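Local coordinates for protein O-methyltransferase, putative (Bacillus cereus, PDB 3DUW) that probably transfers methyl groups from S-adenosyl-L-methionine to hydroxyl groups of its substrates, and is held here with the spent cofactor S-adenosyl-L-homocysteine, at residues S23-V28 with G69-I74; A35-H40 with S92-D97; L52-Q57 with R78-G83. One frame throughout, in Å; residues are numbered along the deposited sequence.

Interaction 1: S23-V28 with G69-I74; sequences STLEEV and GGYSTI. With SAH (S-adenosyl-L-homocysteine), chain C.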
loop_
_atom_site.group_PDB
_atom_site.type_symbol
_atom_site.label_atom_id
_atom_site.label_comp_id
_atom_site.label_asym_id
_atom_site.label_seq_id
_atom_site.Cartn_x
_atom_site.Cartn_y
_atom_site.Cartn_z
ATOM N N SER A 23 7.735 12.397 -19.880
ATOM C CA SER A 23 9.027 12.963 -20.252
ATOM C C SER A 23 9.654 13.789 -19.133
ATOM O O SER A 23 10.878 13.855 -19.017
ATOM C CB SER A 23 8.889 13.822 -21.512
ATOM O OG SER A 23 8.060 14.946 -21.284
ATOM N N THR A 24 8.822 14.426 -18.317
ATOM C CA THR A 24 9.326 15.230 -17.212
ATOM C C THR A 24 10.087 14.363 -16.212
ATOM O O THR A 24 11.203 14.697 -15.812
ATOM C CB THR A 24 8.182 15.964 -16.482
ATOM O OG1 THR A 24 7.593 16.924 -17.369
ATOM C CG2 THR A 24 8.705 16.678 -15.244
ATOM N N LEU A 25 9.488 13.246 -15.810
ATOM C CA LEU A 25 10.147 12.359 -14.862
ATOM C C LEU A 25 11.349 11.662 -15.482
ATOM O O LEU A 25 12.308 11.342 -14.784
ATOM C CB LEU A 25 9.156 11.334 -14.306
ATOM C CG LEU A 25 8.211 11.925 -13.257
ATOM C CD1 LEU A 25 7.248 10.854 -12.764
ATOM C CD2 LEU A 25 9.025 12.484 -12.092
ATOM N N GLU A 26 11.301 11.429 -16.790
ATOM C CA GLU A 26 12.424 10.802 -17.476
ATOM C C GLU A 26 13.617 11.750 -17.390
ATOM O O GLU A 26 14.742 11.321 -17.140
ATOM C CB GLU A 26 12.083 10.536 -18.943
ATOM C CG GLU A 26 11.252 9.284 -19.181
ATOM C CD GLU A 26 10.941 9.067 -20.648
ATOM O OE1 GLU A 26 11.861 9.209 -21.483
ATOM O OE2 GLU A 26 9.778 8.747 -20.964
ATOM N N GLU A 27 13.363 13.039 -17.598
ATOM C CA GLU A 27 14.425 14.039 -17.525
ATOM C C GLU A 27 15.008 14.069 -16.122
ATOM O O GLU A 27 16.222 14.145 -15.946
ATOM C CB GLU A 27 13.895 15.435 -17.847
ATOM C CG GLU A 27 13.536 15.693 -19.289
ATOM C CD GLU A 27 13.085 17.123 -19.502
ATOM O OE1 GLU A 27 12.142 17.561 -18.804
ATOM O OE2 GLU A 27 13.671 17.811 -20.360
ATOM N N VAL A 28 14.129 14.026 -15.123
ATOM C CA VAL A 28 14.563 14.055 -13.731
ATOM C C VAL A 28 15.582 12.952 -13.452
ATOM O O VAL A 28 16.650 13.210 -12.901
ATOM C CB VAL A 28 13.357 13.899 -12.768
ATOM C CG1 VAL A 28 13.839 13.712 -11.336
ATOM C CG2 VAL A 28 12.463 15.128 -12.859
ATOM N N GLY A 69 17.091 13.574 -5.571
ATOM C CA GLY A 69 16.898 14.450 -6.700
ATOM C C GLY A 69 15.458 14.934 -6.836
ATOM O O GLY A 69 15.097 15.585 -7.809
ATOM N N GLY A 70 14.623 14.608 -5.853
ATOM C CA GLY A 70 13.233 15.036 -5.864
ATOM C C GLY A 70 12.281 14.152 -6.662
ATOM O O GLY A 70 11.144 14.550 -6.937
ATOM N N TYR A 71 12.729 12.956 -7.037
ATOM C CA TYR A 71 11.869 12.046 -7.787
ATOM C C TYR A 71 10.627 11.670 -6.963
ATOM O O TYR A 71 9.502 11.857 -7.419
ATOM C CB TYR A 71 12.652 10.795 -8.192
ATOM C CG TYR A 71 11.887 9.865 -9.107
ATOM C CD1 TYR A 71 11.721 10.157 -10.461
ATOM C CD2 TYR A 71 11.314 8.697 -8.611
ATOM C CE1 TYR A 71 11.004 9.303 -11.299
ATOM C CE2 TYR A 71 10.596 7.840 -9.434
ATOM C CZ TYR A 71 10.444 8.148 -10.773
ATOM O OH TYR A 71 9.713 7.298 -11.573
ATOM N N SER A 72 10.819 11.153 -5.753
ATOM C CA SER A 72 9.672 10.801 -4.918
ATOM C C SER A 72 8.873 12.055 -4.582
ATOM O O SER A 72 7.647 12.017 -4.498
ATOM C CB SER A 72 10.127 10.155 -3.610
ATOM O OG SER A 72 11.028 11.005 -2.919
ATOM N N THR A 73 9.584 13.162 -4.384
ATOM C CA THR A 73 8.961 14.431 -4.035
ATOM C C THR A 73 7.930 14.849 -5.074
ATOM O O THR A 73 6.852 15.332 -4.733
ATOM C CB THR A 73 10.020 15.534 -3.929
ATOM O OG1 THR A 73 11.223 14.986 -3.375
ATOM C CG2 THR A 73 9.525 16.658 -3.037
ATOM N N ILE A 74 8.273 14.675 -6.346
ATOM C CA ILE A 74 7.364 15.028 -7.430
ATOM C C ILE A 74 6.117 14.137 -7.405
ATOM O O ILE A 74 4.995 14.619 -7.571
ATOM C CB ILE A 74 8.094 14.929 -8.787
ATOM C CG1 ILE A 74 9.114 16.069 -8.885
ATOM C CG2 ILE A 74 7.096 14.991 -9.934
ATOM C CD1 ILE A 74 10.117 15.917 -10.009
HETATM N N SAH C . 13.166 9.448 -1.417
HETATM C CA SAH C . 14.035 9.931 -2.554
HETATM C CB SAH C . 15.425 9.409 -2.411
HETATM C CG SAH C . 16.201 9.794 -1.174
HETATM S SD SAH C . 17.742 8.783 -1.097
HETATM C C SAH C . 13.436 9.364 -3.884
HETATM O O SAH C . 12.468 8.602 -3.820
HETATM O OXT SAH C . 13.998 9.740 -4.975
HETATM C "C5'" SAH C . 18.243 9.153 0.535
HETATM C "C4'" SAH C . 18.631 10.701 0.697
HETATM O "O4'" SAH C . 18.978 10.759 2.079
HETATM C "C3'" SAH C . 19.894 11.166 -0.015
HETATM O "O3'" SAH C . 19.633 12.241 -0.921
HETATM C "C2'" SAH C . 20.846 11.549 1.187
HETATM O "O2'" SAH C . 21.763 12.583 0.861
HETATM C "C1'" SAH C . 19.851 11.913 2.270
HETATM N N9 SAH C . 20.296 11.922 3.536
HETATM C C8 SAH C . 21.187 11.118 4.226
HETATM N N7 SAH C . 21.371 11.439 5.468
HETATM C C5 SAH C . 20.535 12.566 5.666
HETATM C C6 SAH C . 20.297 13.376 6.835
HETATM N N6 SAH C . 20.885 13.168 8.020
HETATM N N1 SAH C . 19.406 14.403 6.656
HETATM C C2 SAH C . 18.782 14.654 5.468
HETATM N N3 SAH C . 18.984 13.904 4.328
HETATM C C4 SAH C . 19.871 12.879 4.500
#
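V28 meets the start of the segment 69-74 with its CG1 branch, which lies 4.2 Å from the carbonyl O of G69. G70 follows at the N-cap, with a positive phi of 84°. G69 and G70 lie in the glycine-rich turn after strand 61-65 that carries SAH in Rossmann-like methyltransferases. Y71 comes next. Its CG is anti to the backbone N (chi1 -173°), and this brings the ring round to the helix 23-34. CD2 of L25 approaches the ring obliquely, 3.8 Å from CE1 of Y71, and the two side chains cross at about a right angle. CG1 of V28 sits at the ring edge, near its plane. S72 turns the other way, to the cofactor: its OG accepts a 3.0 Å hydrogen bond from the amino N of SAH, and E64 also binds this hydroxyl. I74 uses both branches. Its CG2 lies 3.8 Å from CD2 of L25, and its CD1 lies 3.8 Å from CG2 of V28. The contact is thus buried and apolar, beside the amino acid end of SAH. Helix 93-105 borders it through N102, which touches V28 and bonds to the carbonyl of G69, while T73 packs on strand 85-90.

Interaction 2: A35-H40 with S92-D97; sequences ANLPAH and SEKHAD. With SAH (S-adenosyl-L-homocysteine), chain C.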
loop_
_atom_site.group_PDB
_atom_site.type_symbol
_atom_site.label_atom_id
_atom_site.label_comp_id
_atom_site.label_asym_id
_atom_site.label_seq_id
_atom_site.Cartn_x
_atom_site.Cartn_y
_atom_site.Cartn_z
ATOM N N ALA A 35 24.426 13.716 -12.901
ATOM C CA ALA A 35 25.042 14.346 -11.737
ATOM C C ALA A 35 25.668 13.307 -10.815
ATOM O O ALA A 35 26.155 13.634 -9.730
ATOM C CB ALA A 35 24.004 15.157 -10.976
ATOM N N ASN A 36 25.641 12.056 -11.261
ATOM C CA ASN A 36 26.197 10.937 -10.516
ATOM C C ASN A 36 25.529 10.655 -9.176
ATOM O O ASN A 36 26.153 10.095 -8.276
ATOM C CB ASN A 36 27.701 11.133 -10.320
ATOM C CG ASN A 36 28.463 11.079 -11.627
ATOM O OD1 ASN A 36 28.325 10.128 -12.397
ATOM N ND2 ASN A 36 29.272 12.099 -11.885
ATOM N N LEU A 37 24.267 11.043 -9.034
ATOM C CA LEU A 37 23.553 10.767 -7.795
ATOM C C LEU A 37 23.313 9.261 -7.774
ATOM O O LEU A 37 23.167 8.636 -8.823
ATOM C CB LEU A 37 22.198 11.485 -7.757
ATOM C CG LEU A 37 22.124 12.997 -7.986
ATOM C CD1 LEU A 37 20.753 13.500 -7.531
ATOM C CD2 LEU A 37 23.223 13.706 -7.215
ATOM N N PRO A 38 23.280 8.652 -6.578
ATOM C CA PRO A 38 23.046 7.206 -6.507
ATOM C C PRO A 38 21.636 6.901 -7.013
ATOM O O PRO A 38 20.739 7.734 -6.884
ATOM C CB PRO A 38 23.190 6.906 -5.017
ATOM C CG PRO A 38 24.108 7.988 -4.523
ATOM C CD PRO A 38 23.590 9.205 -5.251
ATOM N N ALA A 39 21.445 5.718 -7.591
ATOM C CA ALA A 39 20.135 5.322 -8.095
ATOM C C ALA A 39 19.290 4.820 -6.927
ATOM O O ALA A 39 18.885 3.653 -6.892
ATOM C CB ALA A 39 20.289 4.224 -9.143
ATOM N N HIS A 40 19.029 5.706 -5.970
ATOM C CA HIS A 40 18.246 5.346 -4.795
ATOM C C HIS A 40 16.835 5.920 -4.810
ATOM O O HIS A 40 16.141 5.875 -3.788
ATOM C CB HIS A 40 18.957 5.789 -3.511
ATOM C CG HIS A 40 20.285 5.133 -3.290
ATOM N ND1 HIS A 40 20.629 3.927 -3.862
ATOM C CD2 HIS A 40 21.345 5.508 -2.536
ATOM C CE1 HIS A 40 21.845 3.589 -3.472
ATOM N NE2 HIS A 40 22.301 4.530 -2.667
ATOM N N SER A 92 22.592 16.838 1.624
ATOM C CA SER A 92 23.558 17.239 0.606
ATOM C C SER A 92 23.144 18.508 -0.129
ATOM O O SER A 92 22.059 18.573 -0.710
ATOM C CB SER A 92 23.747 16.104 -0.404
ATOM O OG SER A 92 24.457 16.551 -1.545
ATOM N N GLU A 93 24.015 19.515 -0.102
ATOM C CA GLU A 93 23.733 20.772 -0.777
ATOM C C GLU A 93 23.549 20.499 -2.267
ATOM O O GLU A 93 22.659 21.057 -2.902
ATOM C CB GLU A 93 24.881 21.764 -0.576
ATOM C CG GLU A 93 24.451 23.213 -0.752
ATOM C CD GLU A 93 25.608 24.188 -0.714
ATOM O OE1 GLU A 93 26.523 24.001 0.119
ATOM O OE2 GLU A 93 25.590 25.149 -1.511
ATOM N N LYS A 94 24.399 19.634 -2.816
ATOM C CA LYS A 94 24.318 19.280 -4.227
ATOM C C LYS A 94 22.991 18.588 -4.524
ATOM O O LYS A 94 22.282 18.966 -5.450
ATOM C CB LYS A 94 25.476 18.360 -4.625
ATOM C CG LYS A 94 25.375 17.834 -6.048
ATOM C CD LYS A 94 26.577 16.989 -6.425
ATOM C CE LYS A 94 26.377 16.343 -7.784
ATOM N NZ LYS A 94 27.536 15.493 -8.173
ATOM N N HIS A 95 22.646 17.571 -3.737
ATOM C CA HIS A 95 21.377 16.880 -3.965
ATOM C C HIS A 95 20.215 17.861 -3.894
ATOM O O HIS A 95 19.340 17.865 -4.759
ATOM C CB HIS A 95 21.134 15.787 -2.917
ATOM C CG HIS A 95 22.060 14.619 -3.022
ATOM N ND1 HIS A 95 21.873 13.462 -2.298
ATOM C CD2 HIS A 95 23.191 14.432 -3.744
ATOM C CE1 HIS A 95 22.849 12.612 -2.567
ATOM N NE2 HIS A 95 23.662 13.177 -3.442
ATOM N N ALA A 96 20.212 18.691 -2.856
ATOM C CA ALA A 96 19.136 19.650 -2.656
ATOM C C ALA A 96 18.944 20.585 -3.839
ATOM O O ALA A 96 17.815 20.830 -4.259
ATOM C CB ALA A 96 19.378 20.452 -1.384
ATOM N N ASP A 97 20.037 21.114 -4.382
ATOM C CA ASP A 97 19.906 22.017 -5.518
ATOM C C ASP A 97 19.445 21.308 -6.777
ATOM O O ASP A 97 18.713 21.885 -7.581
ATOM C CB ASP A 97 21.209 22.765 -5.779
ATOM C CG ASP A 97 21.347 23.984 -4.901
ATOM O OD1 ASP A 97 20.299 24.573 -4.547
ATOM O OD2 ASP A 97 22.491 24.363 -4.575
HETATM N N SAH C . 13.166 9.448 -1.417
HETATM C CA SAH C . 14.035 9.931 -2.554
HETATM C CB SAH C . 15.425 9.409 -2.411
HETATM C CG SAH C . 16.201 9.794 -1.174
HETATM S SD SAH C . 17.742 8.783 -1.097
HETATM C C SAH C . 13.436 9.364 -3.884
HETATM O O SAH C . 12.468 8.602 -3.820
HETATM O OXT SAH C . 13.998 9.740 -4.975
HETATM C "C5'" SAH C . 18.243 9.153 0.535
HETATM C "C4'" SAH C . 18.631 10.701 0.697
HETATM O "O4'" SAH C . 18.978 10.759 2.079
HETATM C "C3'" SAH C . 19.894 11.166 -0.015
HETATM O "O3'" SAH C . 19.633 12.241 -0.921
HETATM C "C2'" SAH C . 20.846 11.549 1.187
HETATM O "O2'" SAH C . 21.763 12.583 0.861
HETATM C "C1'" SAH C . 19.851 11.913 2.270
HETATM N N9 SAH C . 20.296 11.922 3.536
HETATM C C8 SAH C . 21.187 11.118 4.226
HETATM N N7 SAH C . 21.371 11.439 5.468
HETATM C C5 SAH C . 20.535 12.566 5.666
HETATM C C6 SAH C . 20.297 13.376 6.835
HETATM N N6 SAH C . 20.885 13.168 8.020
HETATM N N1 SAH C . 19.406 14.403 6.656
HETATM C C2 SAH C . 18.782 14.654 5.468
HETATM N N3 SAH C . 18.984 13.904 4.328
HETATM C C4 SAH C . 19.871 12.879 4.500
#
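L37 and H95 form the tight part of this contact. The CD2 methyl of L37 comes obliquely to the imidazole, 3.5 Å from CD2 of H95, and the two side chains slide past each other in opposite directions. P38 adds a looser touch, with its CD 4.4 Å from NE2 of H95. The ring is also backed within its own segment: CB of S92 lies over one face, offset toward the rim. L37 and S92 thus lie on opposite sides of the ring plane, L37 obliquely. At the ring edge, ND1 of H95 donates a 2.9 Å hydrogen bond to O3' of SAH, with an N-H...O angle of 154°. E90 is a second, weak partner of ND1. S92 has a further role as N-cap, where its OG accepts a nearly straight bond from the backbone N of H95 and so ties down the first turn.

The solvent side is different. K94 is exposed and reaches across with a fully extended chain. Its NZ donates a 2.8 Å hydrogen bond to the carbonyl O of A35, 17° out of the carbonyl plane. CE of K94 also lies 4.2 Å from CB of A35 and from CD2 of L37. A35 comes just before N36, whose positive phi marks the Schellman motif at the end of helix 23-34, so K94 bonds at the helix end. A35 and L37 both also rest on I98 of helix 93-105. The same helix packs A96 against strand 112-116, an outermost strand of the sheet.

Interaction 3: L52-Q57 with R78-G83; sequences LLVQIQ and RGLSSG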
loop_
_atom_site.group_PDB
_atom_site.type_symbol
_atom_site.label_atom_id
_atom_site.label_comp_id
_atom_site.label_asym_id
_atom_site.label_seq_id
_atom_site.Cartn_x
_atom_site.Cartn_y
_atom_site.Cartn_z
ATOM N N LEU A 52 -0.803 7.945 -5.065
ATOM C CA LEU A 52 -2.162 7.478 -4.842
ATOM C C LEU A 52 -2.529 7.483 -3.364
ATOM O O LEU A 52 -3.649 7.844 -3.007
ATOM C CB LEU A 52 -2.341 6.078 -5.437
ATOM C CG LEU A 52 -2.287 6.032 -6.970
ATOM C CD1 LEU A 52 -2.243 4.587 -7.443
ATOM C CD2 LEU A 52 -3.490 6.766 -7.556
ATOM N N LEU A 53 -1.593 7.106 -2.496
ATOM C CA LEU A 53 -1.896 7.090 -1.072
ATOM C C LEU A 53 -2.155 8.512 -0.583
ATOM O O LEU A 53 -3.024 8.741 0.259
ATOM C CB LEU A 53 -0.750 6.456 -0.280
ATOM C CG LEU A 53 -1.116 6.036 1.148
ATOM C CD1 LEU A 53 -2.296 5.066 1.125
ATOM C CD2 LEU A 53 0.099 5.400 1.815
ATOM N N VAL A 54 -1.398 9.470 -1.112
ATOM C CA VAL A 54 -1.585 10.869 -0.746
ATOM C C VAL A 54 -2.992 11.307 -1.165
ATOM O O VAL A 54 -3.685 11.996 -0.416
ATOM C CB VAL A 54 -0.529 11.765 -1.436
ATOM C CG1 VAL A 54 -0.964 13.227 -1.400
ATOM C CG2 VAL A 54 0.814 11.603 -0.735
ATOM N N GLN A 55 -3.422 10.888 -2.351
ATOM C CA GLN A 55 -4.747 11.252 -2.842
ATOM C C GLN A 55 -5.840 10.581 -2.018
ATOM O O GLN A 55 -6.860 11.199 -1.712
ATOM C CB GLN A 55 -4.887 10.871 -4.320
ATOM C CG GLN A 55 -3.853 11.543 -5.212
ATOM C CD GLN A 55 -3.976 11.158 -6.671
ATOM O OE1 GLN A 55 -4.081 9.978 -7.007
ATOM N NE2 GLN A 55 -3.946 12.152 -7.548
ATOM N N ILE A 56 -5.622 9.323 -1.645
ATOM C CA ILE A 56 -6.600 8.586 -0.854
ATOM C C ILE A 56 -6.798 9.252 0.499
ATOM O O ILE A 56 -7.926 9.390 0.975
ATOM C CB ILE A 56 -6.159 7.122 -0.659
ATOM C CG1 ILE A 56 -6.208 6.400 -2.004
ATOM C CG2 ILE A 56 -7.060 6.427 0.353
ATOM C CD1 ILE A 56 -5.570 5.035 -1.997
ATOM N N GLN A 57 -5.705 9.672 1.122
ATOM C CA GLN A 57 -5.810 10.341 2.408
ATOM C C GLN A 57 -6.289 11.776 2.247
ATOM O O GLN A 57 -6.871 12.346 3.169
ATOM C CB GLN A 57 -4.465 10.371 3.126
ATOM C CG GLN A 57 -4.501 11.298 4.332
ATOM C CD GLN A 57 -3.193 11.389 5.065
ATOM O OE1 GLN A 57 -2.141 11.583 4.459
ATOM N NE2 GLN A 57 -3.252 11.266 6.389
ATOM N N ARG A 78 2.415 15.684 -6.680
ATOM C CA ARG A 78 1.365 15.528 -7.673
ATOM C C ARG A 78 0.097 14.909 -7.099
ATOM O O ARG A 78 -0.937 14.872 -7.767
ATOM C CB ARG A 78 1.882 14.710 -8.853
ATOM C CG ARG A 78 2.828 15.491 -9.741
ATOM C CD ARG A 78 3.379 14.638 -10.858
ATOM N NE ARG A 78 4.078 15.450 -11.846
ATOM C CZ ARG A 78 4.690 14.958 -12.916
ATOM N NH1 ARG A 78 4.693 13.653 -13.136
ATOM N NH2 ARG A 78 5.294 15.774 -13.770
ATOM N N GLY A 79 0.175 14.435 -5.859
ATOM C CA GLY A 79 -0.991 13.852 -5.221
ATOM C C GLY A 79 -1.808 14.898 -4.478
ATOM O O GLY A 79 -2.921 14.620 -4.025
ATOM N N LEU A 80 -1.252 16.102 -4.350
ATOM C CA LEU A 80 -1.922 17.212 -3.665
ATOM C C LEU A 80 -2.941 17.895 -4.579
ATOM O O LEU A 80 -2.913 17.707 -5.797
ATOM C CB LEU A 80 -0.889 18.246 -3.210
ATOM C CG LEU A 80 0.232 17.773 -2.283
ATOM C CD1 LEU A 80 1.276 18.870 -2.161
ATOM C CD2 LEU A 80 -0.332 17.409 -0.918
ATOM N N SER A 81 -3.820 18.709 -3.993
ATOM C CA SER A 81 -4.849 19.408 -4.769
ATOM C C SER A 81 -4.987 20.912 -4.496
ATOM O O SER A 81 -4.475 21.737 -5.253
ATOM C CB SER A 81 -6.209 18.734 -4.559
ATOM O OG SER A 81 -6.610 18.791 -3.203
ATOM N N SER A 82 -5.693 21.263 -3.423
ATOM C CA SER A 82 -5.918 22.661 -3.059
ATOM C C SER A 82 -4.617 23.433 -2.867
ATOM O O SER A 82 -3.841 23.620 -3.805
ATOM C CB SER A 82 -6.755 22.739 -1.779
ATOM O OG SER A 82 -8.016 22.118 -1.954
ATOM N N GLY A 83 -4.390 23.900 -1.645
ATOM C CA GLY A 83 -3.174 24.630 -1.353
ATOM C C GLY A 83 -2.228 23.703 -0.620
ATOM O O GLY A 83 -1.556 24.105 0.327
HETATM O O HOH W 1 -3.801 14.904 -7.259
#
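V54 and Q55 meet G79 by van der Waals packing. The CG1 methyl of V54 lies 3.6 Å from the carbonyl O of G79. It stands anti to the backbone N (chi1 163°), which turns it to the loop. CG of Q55 touches the same carbonyl O of G79 at 3.4 Å. The glycine thus lies against two neighbouring side chains of the helix, and the backbones come close, with CA of Q55 only 5.2 Å from CA of G79. G79 has no side chain, and the helix comes in directly against its backbone.

Apolar contact between side chains is slight. CG1 of V54 reaches CD2 of L80 at 4.3 Å. Both residues also pack on I62 of strand 61-65.

The polar contact runs through a water. NE2 of Q55 donates to this water at 2.8 Å. The water donates in turn to the carbonyl O of R78 at 2.9 Å. Its other bond, from the water O to the carbonyl O of L80, is longer at 3.3 Å. It bridges one amide group and two backbone carbonyls, so the helix and the loop are linked without a direct bond between them. The guanidinium of R78 leads away from this contact and pairs with D22.

Other faces of the helix have different neighbours. L53 packs on L53 of the second subunit, and I56 packs on Q57 of that subunit. The fold is the Rossmann-like one of the SAM-dependent methyltransferases. Here helix 44-57, just before strand 61-65, packs on the loop between helix 71-77 and strand 85-90, part of the crossover between two parallel strands.

How the interactions relate
Along the chain, the segments of interaction 1 cross those of interactions 2 and 3, while both segments of interaction 3 fall between those of interaction 2. Segment 23-28 lies on helix 23-34 and segment 35-40 follows its end. Interactions 1 and 2 lie about 12 Å apart between centres, touch through G69 and L37, and both reach SAH. Interactions 1 and 3 are about 17 Å apart between centres. Interactions 2 and 3 are about 26 Å apart between centres, with nearest atoms about 16 Å apart. Interaction 1 thus lies between the other two, touching interaction 2 near SAH and interaction 3 at R78, whose loop packs on helix 44-57, which meets the second subunit.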